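Local structure of sugar kinase (Agrobacterium tumefaciens, 2RBC) at residues A[260-264]-A[329-333]; A[263-267]-A[304-308]. The protein probably phosphorylates a sugar with ATP as phosphate donor, as a putative ribokinase of the pfkB carbohydrate kinase family. One frame throughout, in Å; residues are numbered along the deposited sequence. Where two conformers were deposited one is given.

Contact 1: A[260-264]-A[329-333]; sequences FQTTM and WLERE. With SO4 (sulfate ion), chain B.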
ATOM      1  N   PHE A 260      29.765 -26.335   8.386  1.00 23.03           N
ATOM      2  CA  PHE A 260      28.337 -26.368   8.252  1.00 23.18           C
ATOM      3  C   PHE A 260      27.690 -26.304   9.637  1.00 24.32           C
ATOM      4  O   PHE A 260      28.169 -26.930  10.607  1.00 23.92           O
ATOM      5  CB  PHE A 260      27.889 -27.642   7.536  1.00 23.44           C
ATOM      6  CG  PHE A 260      26.394 -27.815   7.510  1.00 24.57           C
ATOM      7  CD1 PHE A 260      25.613 -26.958   6.775  1.00 22.58           C
ATOM      8  CD2 PHE A 260      25.777 -28.818   8.233  1.00 23.82           C
ATOM      9  CE1 PHE A 260      24.243 -27.083   6.764  1.00 23.55           C
ATOM     10  CE2 PHE A 260      24.419 -28.947   8.229  1.00 24.67           C
ATOM     11  CZ  PHE A 260      23.647 -28.080   7.493  1.00 25.54           C
ATOM     12  N   GLN A 261      26.589 -25.564   9.703  1.00 24.18           N
ATOM     13  CA  GLN A 261      25.783 -25.473  10.912  1.00 24.74           C
ATOM     14  C   GLN A 261      24.312 -25.612  10.556  1.00 24.38           C
ATOM     15  O   GLN A 261      23.767 -24.842   9.787  1.00 24.33           O
ATOM     16  CB  GLN A 261      26.040 -24.132  11.622  1.00 24.36           C
ATOM     17  CG  GLN A 261      25.213 -23.887  12.900  1.00 24.79           C
ATOM     18  CD  GLN A 261      25.393 -24.976  13.914  1.00 20.93           C
ATOM     19  OE1 GLN A 261      26.496 -25.159  14.425  1.00 23.18           O
ATOM     20  NE2 GLN A 261      24.324 -25.717  14.219  1.00 20.93           N
ATOM     21  N   THR A 262      23.666 -26.614  11.128  0.50 25.54           N
ATOM     22  CA  THR A 262      22.250 -26.799  10.909  0.50 25.81           C
ATOM     23  C   THR A 262      21.508 -25.723  11.693  0.50 26.44           C
ATOM     24  O   THR A 262      22.050 -25.151  12.642  0.50 26.66           O
ATOM     25  CB  THR A 262      21.797 -28.200  11.340  0.50 26.19           C
ATOM     26  OG1 THR A 262      20.518 -28.483  10.771  0.50 26.96           O
ATOM     27  CG2 THR A 262      21.714 -28.318  12.845  0.50 25.42           C
ATOM     28  N   THR A 263      20.282 -25.441  11.283  1.00 26.72           N
ATOM     29  CA  THR A 263      19.448 -24.507  11.996  1.00 27.61           C
ATOM     30  C   THR A 263      18.329 -25.242  12.742  1.00 29.03           C
ATOM     31  O   THR A 263      18.120 -26.451  12.578  1.00 27.70           O
ATOM     32  CB  THR A 263      18.923 -23.337  11.120  1.00 28.22           C
ATOM     33  OG1 THR A 263      18.315 -22.397  11.996  1.00 29.35           O
ATOM     34  CG2 THR A 263      17.890 -23.769  10.048  1.00 26.04           C
HETATM   35  N   MSE A 264      17.682 -24.491  13.629  1.00 29.73           N
HETATM   36  CA  MSE A 264      16.562 -24.953  14.420  1.00 31.63           C
HETATM   37  C   MSE A 264      15.318 -25.035  13.554  1.00 28.89           C
HETATM   38  O   MSE A 264      14.939 -24.065  12.892  1.00 28.12           O
HETATM   39  CB  MSE A 264      16.307 -23.978  15.566  1.00 31.65           C
HETATM   40  CG  MSE A 264      15.180 -24.405  16.453  1.00 35.30           C
HETATM   41 SE   MSE A 264      15.055 -23.259  18.030  0.80 42.23          SE
HETATM   42  CE  MSE A 264      14.238 -21.618  17.264  1.00 38.34           C
ATOM     43  N   TRP A 329      17.715 -25.982  22.174  1.00 22.96           N
ATOM     44  CA  TRP A 329      17.984 -26.601  20.865  1.00 23.84           C
ATOM     45  C   TRP A 329      19.279 -27.377  20.854  1.00 25.78           C
ATOM     46  O   TRP A 329      19.304 -28.527  20.418  1.00 25.36           O
ATOM     47  CB  TRP A 329      18.002 -25.513  19.801  1.00 24.87           C
ATOM     48  CG  TRP A 329      18.499 -25.940  18.484  1.00 25.64           C
ATOM     49  CD1 TRP A 329      18.003 -26.928  17.690  1.00 28.06           C
ATOM     50  CD2 TRP A 329      19.581 -25.347  17.763  1.00 26.54           C
ATOM     51  NE1 TRP A 329      18.737 -27.008  16.517  1.00 27.65           N
ATOM     52  CE2 TRP A 329      19.708 -26.050  16.540  1.00 27.07           C
ATOM     53  CE3 TRP A 329      20.453 -24.291  18.036  1.00 26.60           C
ATOM     54  CZ2 TRP A 329      20.676 -25.723  15.584  1.00 28.13           C
ATOM     55  CZ3 TRP A 329      21.404 -23.950  17.083  1.00 29.02           C
ATOM     56  CH2 TRP A 329      21.498 -24.664  15.857  1.00 28.05           C
ATOM     57  N   LEU A 330      20.325 -26.785  21.413  1.00 28.02           N
ATOM     58  CA  LEU A 330      21.606 -27.456  21.544  1.00 31.27           C
ATOM     59  C   LEU A 330      21.537 -28.673  22.450  1.00 33.13           C
ATOM     60  O   LEU A 330      22.437 -29.491  22.416  1.00 33.45           O
ATOM     61  CB  LEU A 330      22.706 -26.489  21.995  1.00 29.75           C
ATOM     62  CG  LEU A 330      23.033 -25.404  20.953  1.00 30.13           C
ATOM     63  CD1 LEU A 330      24.030 -24.389  21.474  1.00 28.05           C
ATOM     64  CD2 LEU A 330      23.512 -25.980  19.614  1.00 29.27           C
ATOM     65  N   GLU A 331      20.477 -28.800  23.255  1.00 35.79           N
ATOM     66  CA  GLU A 331      20.225 -30.031  24.030  1.00 37.91           C
ATOM     67  C   GLU A 331      19.116 -30.925  23.480  1.00 39.07           C
ATOM     68  O   GLU A 331      18.656 -31.810  24.182  1.00 39.86           O
ATOM     69  CB  GLU A 331      19.839 -29.656  25.449  1.00 38.10           C
ATOM     70  CG  GLU A 331      20.917 -28.907  26.179  1.00 40.18           C
ATOM     71  CD  GLU A 331      20.441 -28.336  27.526  1.00 41.35           C
ATOM     72  OE1 GLU A 331      19.267 -28.623  27.936  1.00 44.48           O
ATOM     73  OE2 GLU A 331      21.262 -27.592  28.163  1.00 44.14           O
ATOM     74  N   ARG A 332      18.683 -30.714  22.241  1.00 41.06           N
ATOM     75  CA  ARG A 332      17.608 -31.522  21.633  1.00 42.67           C
ATOM     76  C   ARG A 332      18.023 -32.981  21.487  1.00 44.08           C
ATOM     77  O   ARG A 332      19.224 -33.287  21.462  1.00 44.21           O
ATOM     78  CB  ARG A 332      17.238 -30.994  20.239  1.00 43.22           C
ATOM     79  CG  ARG A 332      18.289 -31.299  19.140  1.00 43.93           C
ATOM     80  CD  ARG A 332      18.020 -30.476  17.901  1.00 43.74           C
ATOM     81  NE  ARG A 332      19.054 -30.594  16.870  1.00 45.00           N
ATOM     82  CZ  ARG A 332      20.257 -29.999  16.899  1.00 46.91           C
ATOM     83  NH1 ARG A 332      21.101 -30.176  15.890  1.00 46.87           N
ATOM     84  NH2 ARG A 332      20.646 -29.240  17.923  1.00 46.61           N
ATOM     85  N   GLU A 333      17.035 -33.866  21.357  1.00 45.10           N
ATOM     86  CA  GLU A 333      17.310 -35.275  21.061  1.00 46.42           C
ATOM     87  C   GLU A 333      16.249 -35.895  20.140  1.00 46.98           C
ATOM     88  O   GLU A 333      16.203 -35.597  18.938  1.00 48.03           O
ATOM     89  CB  GLU A 333      17.447 -36.064  22.367  1.00 46.83           C
ATOM     90  CG  GLU A 333      16.499 -35.616  23.497  1.00 48.19           C
ATOM     91  CD  GLU A 333      16.594 -36.517  24.724  1.00 49.34           C
ATOM     92  OE1 GLU A 333      17.733 -36.959  25.043  1.00 53.14           O
ATOM     93  OE2 GLU A 333      15.541 -36.795  25.359  1.00 52.85           O
TER
HETATM   94  S   SO4 B 322      24.389 -28.513  16.118  1.00 96.58           S
HETATM   95  O1  SO4 B 322      24.948 -29.455  17.082  1.00 97.21           O
HETATM   96  O2  SO4 B 322      25.387 -27.515  15.765  1.00 96.75           O
HETATM   97  O3  SO4 B 322      24.010 -29.196  14.876  1.00 96.60           O
HETATM   98  O4  SO4 B 322      23.244 -27.870  16.757  1.00 96.77           O
HETATM   99  O   HOH W   1      18.372 -28.543  13.892  1.00 45.07           O
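Met264, a selenomethionine, lies over one face of the Trp329 indole. Met264 CB sits almost squarely above the five-membered ring of Trp329, 3.9 Å from its centroid and 5° off the normal, a CH-pi contact. CG carries on to the CD1 corner of the ring. With CG anti to the backbone N (chi1 -179°) and the chain straight through chi2, SE is carried past the ring to the Trp329 CB side; it lies obliquely to the five-membered ring, a Met-aromatic contact, before the bend at chi3 turns CE away. Thr262 O sits at the indole edge, near its plane, 3.3 Å from Trp329 CZ2. That same carbonyl oxygen takes a nearly straight hydrogen bond from Gln261 NE2 (2.8 Å, 168°), in its plane and on a lone pair, which helps fix the amide of Gln261. A water lying in the indole plane bridges Trp329 NE1 to Thr263 O.

Over the opposite face of the indole, offset toward its rim, lie sulfate O4 and Arg332 NH2. Arg332 NH2 bonds back to Trp329 O (2.9 Å), which Arg332 N reaches from the other face of the carbonyl. Arg332 NH2 also donates to sulfate O4 at 3.2 Å, and NH1 donates to O3 and O4, while Gln261 NE2 donates to O2 and Arg297 adds a further bond. This anion site, probably filled from the crystallisation liquor, lies where strand 258-261 meets the C-terminal end of helix 319-330 in a ribokinase-like alpha/beta fold.

Contact 2: A[263-267]-A[304-308]; sequences TMQVE and ALKCT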
ATOM      1  N   THR A 263      20.282 -25.441  11.283  1.00 26.72           N
ATOM      2  CA  THR A 263      19.448 -24.507  11.996  1.00 27.61           C
ATOM      3  C   THR A 263      18.329 -25.242  12.742  1.00 29.03           C
ATOM      4  O   THR A 263      18.120 -26.451  12.578  1.00 27.70           O
ATOM      5  CB  THR A 263      18.923 -23.337  11.120  1.00 28.22           C
ATOM      6  OG1 THR A 263      18.315 -22.397  11.996  1.00 29.35           O
ATOM      7  CG2 THR A 263      17.890 -23.769  10.048  1.00 26.04           C
HETATM    8  N   MSE A 264      17.682 -24.491  13.629  1.00 29.73           N
HETATM    9  CA  MSE A 264      16.562 -24.953  14.420  1.00 31.63           C
HETATM   10  C   MSE A 264      15.318 -25.035  13.554  1.00 28.89           C
HETATM   11  O   MSE A 264      14.939 -24.065  12.892  1.00 28.12           O
HETATM   12  CB  MSE A 264      16.307 -23.978  15.566  1.00 31.65           C
HETATM   13  CG  MSE A 264      15.180 -24.405  16.453  1.00 35.30           C
HETATM   14 SE   MSE A 264      15.055 -23.259  18.030  0.80 42.23          SE
HETATM   15  CE  MSE A 264      14.238 -21.618  17.264  1.00 38.34           C
ATOM     16  N   GLN A 265      14.654 -26.176  13.586  1.00 27.45           N
ATOM     17  CA  GLN A 265      13.471 -26.349  12.792  1.00 27.86           C
ATOM     18  C   GLN A 265      12.241 -25.771  13.498  1.00 27.80           C
ATOM     19  O   GLN A 265      11.994 -26.039  14.672  1.00 28.87           O
ATOM     20  CB  GLN A 265      13.280 -27.802  12.401  1.00 28.21           C
ATOM     21  CG  GLN A 265      14.517 -28.378  11.673  1.00 30.71           C
ATOM     22  CD  GLN A 265      14.869 -27.654  10.366  1.00 33.41           C
ATOM     23  OE1 GLN A 265      14.065 -27.635   9.444  1.00 36.39           O
ATOM     24  NE2 GLN A 265      16.066 -27.049  10.296  1.00 31.13           N
ATOM     25  N   VAL A 266      11.521 -24.920  12.791  1.00 26.78           N
ATOM     26  CA  VAL A 266      10.392 -24.244  13.350  1.00 26.50           C
ATOM     27  C   VAL A 266       9.292 -24.319  12.296  1.00 27.72           C
ATOM     28  O   VAL A 266       9.548 -24.689  11.156  1.00 27.16           O
ATOM     29  CB  VAL A 266      10.731 -22.767  13.690  1.00 26.19           C
ATOM     30  CG1 VAL A 266      11.813 -22.710  14.735  1.00 24.00           C
ATOM     31  CG2 VAL A 266      11.100 -21.977  12.423  1.00 25.55           C
ATOM     32  N   GLU A 267       8.088 -23.936  12.664  1.00 28.98           N
ATOM     33  CA  GLU A 267       7.076 -23.749  11.659  1.00 30.24           C
ATOM     34  C   GLU A 267       7.232 -22.380  11.046  1.00 30.42           C
ATOM     35  O   GLU A 267       7.041 -21.399  11.733  1.00 31.60           O
ATOM     36  CB  GLU A 267       5.720 -23.831  12.248  1.00 31.34           C
ATOM     37  CG  GLU A 267       4.709 -23.513  11.174  1.00 35.24           C
ATOM     38  CD  GLU A 267       3.359 -23.791  11.614  1.00 38.58           C
ATOM     39  OE1 GLU A 267       3.231 -24.485  12.645  1.00 40.47           O
ATOM     40  OE2 GLU A 267       2.433 -23.279  10.951  1.00 42.77           O
ATOM     41  N   ALA A 304      15.241 -18.123  12.951  1.00 20.84           N
ATOM     42  CA  ALA A 304      14.206 -19.155  13.160  1.00 20.15           C
ATOM     43  C   ALA A 304      13.047 -18.621  14.005  1.00 20.20           C
ATOM     44  O   ALA A 304      11.874 -18.752  13.638  1.00 21.02           O
ATOM     45  CB  ALA A 304      14.829 -20.459  13.771  1.00 19.10           C
ATOM     46  N   LEU A 305      13.362 -17.981  15.120  1.00 19.54           N
ATOM     47  CA  LEU A 305      12.346 -17.410  15.967  1.00 19.51           C
ATOM     48  C   LEU A 305      11.483 -16.428  15.199  1.00 20.64           C
ATOM     49  O   LEU A 305      10.242 -16.496  15.273  1.00 21.71           O
ATOM     50  CB  LEU A 305      12.966 -16.747  17.206  1.00 18.62           C
ATOM     51  CG  LEU A 305      13.347 -17.709  18.345  1.00 19.45           C
ATOM     52  CD1 LEU A 305      14.373 -17.029  19.262  1.00 22.27           C
ATOM     53  CD2 LEU A 305      12.165 -18.028  19.140  1.00 23.15           C
ATOM     54  N   LYS A 306      12.121 -15.558  14.427  1.00 20.28           N
ATOM     55  CA  LYS A 306      11.385 -14.529  13.711  1.00 20.45           C
ATOM     56  C   LYS A 306      10.405 -15.150  12.716  1.00 20.32           C
ATOM     57  O   LYS A 306       9.350 -14.576  12.447  1.00 20.14           O
ATOM     58  CB  LYS A 306      12.354 -13.602  12.990  1.00 20.88           C
ATOM     59  CG  LYS A 306      11.720 -12.406  12.284  1.00 21.89           C
ATOM     60  CD  LYS A 306      12.026 -12.426  10.809  1.00 20.68           C
ATOM     61  CE  LYS A 306      11.242 -13.484  10.061  1.00 21.73           C
ATOM     62  NZ  LYS A 306       9.763 -13.172   9.996  1.00 21.37           N
ATOM     63  N   CYS A 307      10.746 -16.317  12.190  1.00 20.99           N
ATOM     64  CA  CYS A 307       9.912 -16.996  11.172  1.00 21.16           C
ATOM     65  C   CYS A 307       8.583 -17.517  11.677  1.00 20.92           C
ATOM     66  O   CYS A 307       7.676 -17.774  10.883  1.00 21.67           O
ATOM     67  CB  CYS A 307      10.688 -18.139  10.477  1.00 21.11           C
ATOM     68  SG  CYS A 307      11.981 -17.594   9.368  1.00 23.21           S
ATOM     69  N   THR A 308       8.441 -17.626  12.993  1.00 20.87           N
ATOM     70  CA  THR A 308       7.238 -18.144  13.612  1.00 21.35           C
ATOM     71  C   THR A 308       6.166 -17.116  13.873  1.00 21.78           C
ATOM     72  O   THR A 308       5.112 -17.460  14.379  1.00 22.42           O
ATOM     73  CB  THR A 308       7.597 -18.866  14.930  1.00 21.10           C
ATOM     74  OG1 THR A 308       8.102 -17.918  15.875  1.00 20.46           O
ATOM     75  CG2 THR A 308       8.623 -19.944  14.653  1.00 21.59           C
TER
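Leu305 O, near the C-terminal end of helix 292-307, is gripped twice by Thr308: OG1 donates to it in the carbonyl plane at 2.6 Å, and Thr308 N donates at 3.1 Å. The chi1 of 66° places OG1 between the backbone N and the carbonyl carbon, folded back over the last turn, and sends CG2 anti to the carbonyl carbon, toward the incoming loop. Here the ribokinase-like fold lays the extended segment 263-267, on its way from strand 258-261 to helix 274-287, against the last turn of helix 292-307.

What joins the two is mostly apolar. The bend at chi3 brings Met264 CE to the helix, where it rests 3.7 Å from Ala304 CB and also reaches Leu305 CG. Ala304, a small buried residue, lets the loop come close: Met264 O lies near its CB too. The two methyls of Val266 rest on Ala304, CG1 3.9 Å from Ala304 CB and CG2 close to Ala304 O and, farther off, Cys307 CB. On the far side of the loop Gln265 NE2 bonds to Thr263 O, from well above the carbonyl plane, and to Pro245 O; these bonds fix the Gln265 amide and link the loop to Pro245. At the end of the helix Thr308 crosses Val266 at about a right angle, its CG2 3.7 Å from Val266 CB and 3.6 Å from Glu267 O.

From the N terminus, contact 1 starts on the end of strand 258-261 and contact 2 in the loop after it, and Thr263 and Met264 belong to each. The chain then passes through helix 274-287 and helix 292-307, whose end returns to the loop at contact 2, closing a gap of 36 residues. It continues into helix 319-330, whose C-terminal end comes back at contact 1 after 64 residues. Contact 2 therefore nests inside contact 1, the two finishing on successive helices. Their centres are 11 Å apart, and together they tie strand 258-261 and its following loop to helices 292-307 and 319-330.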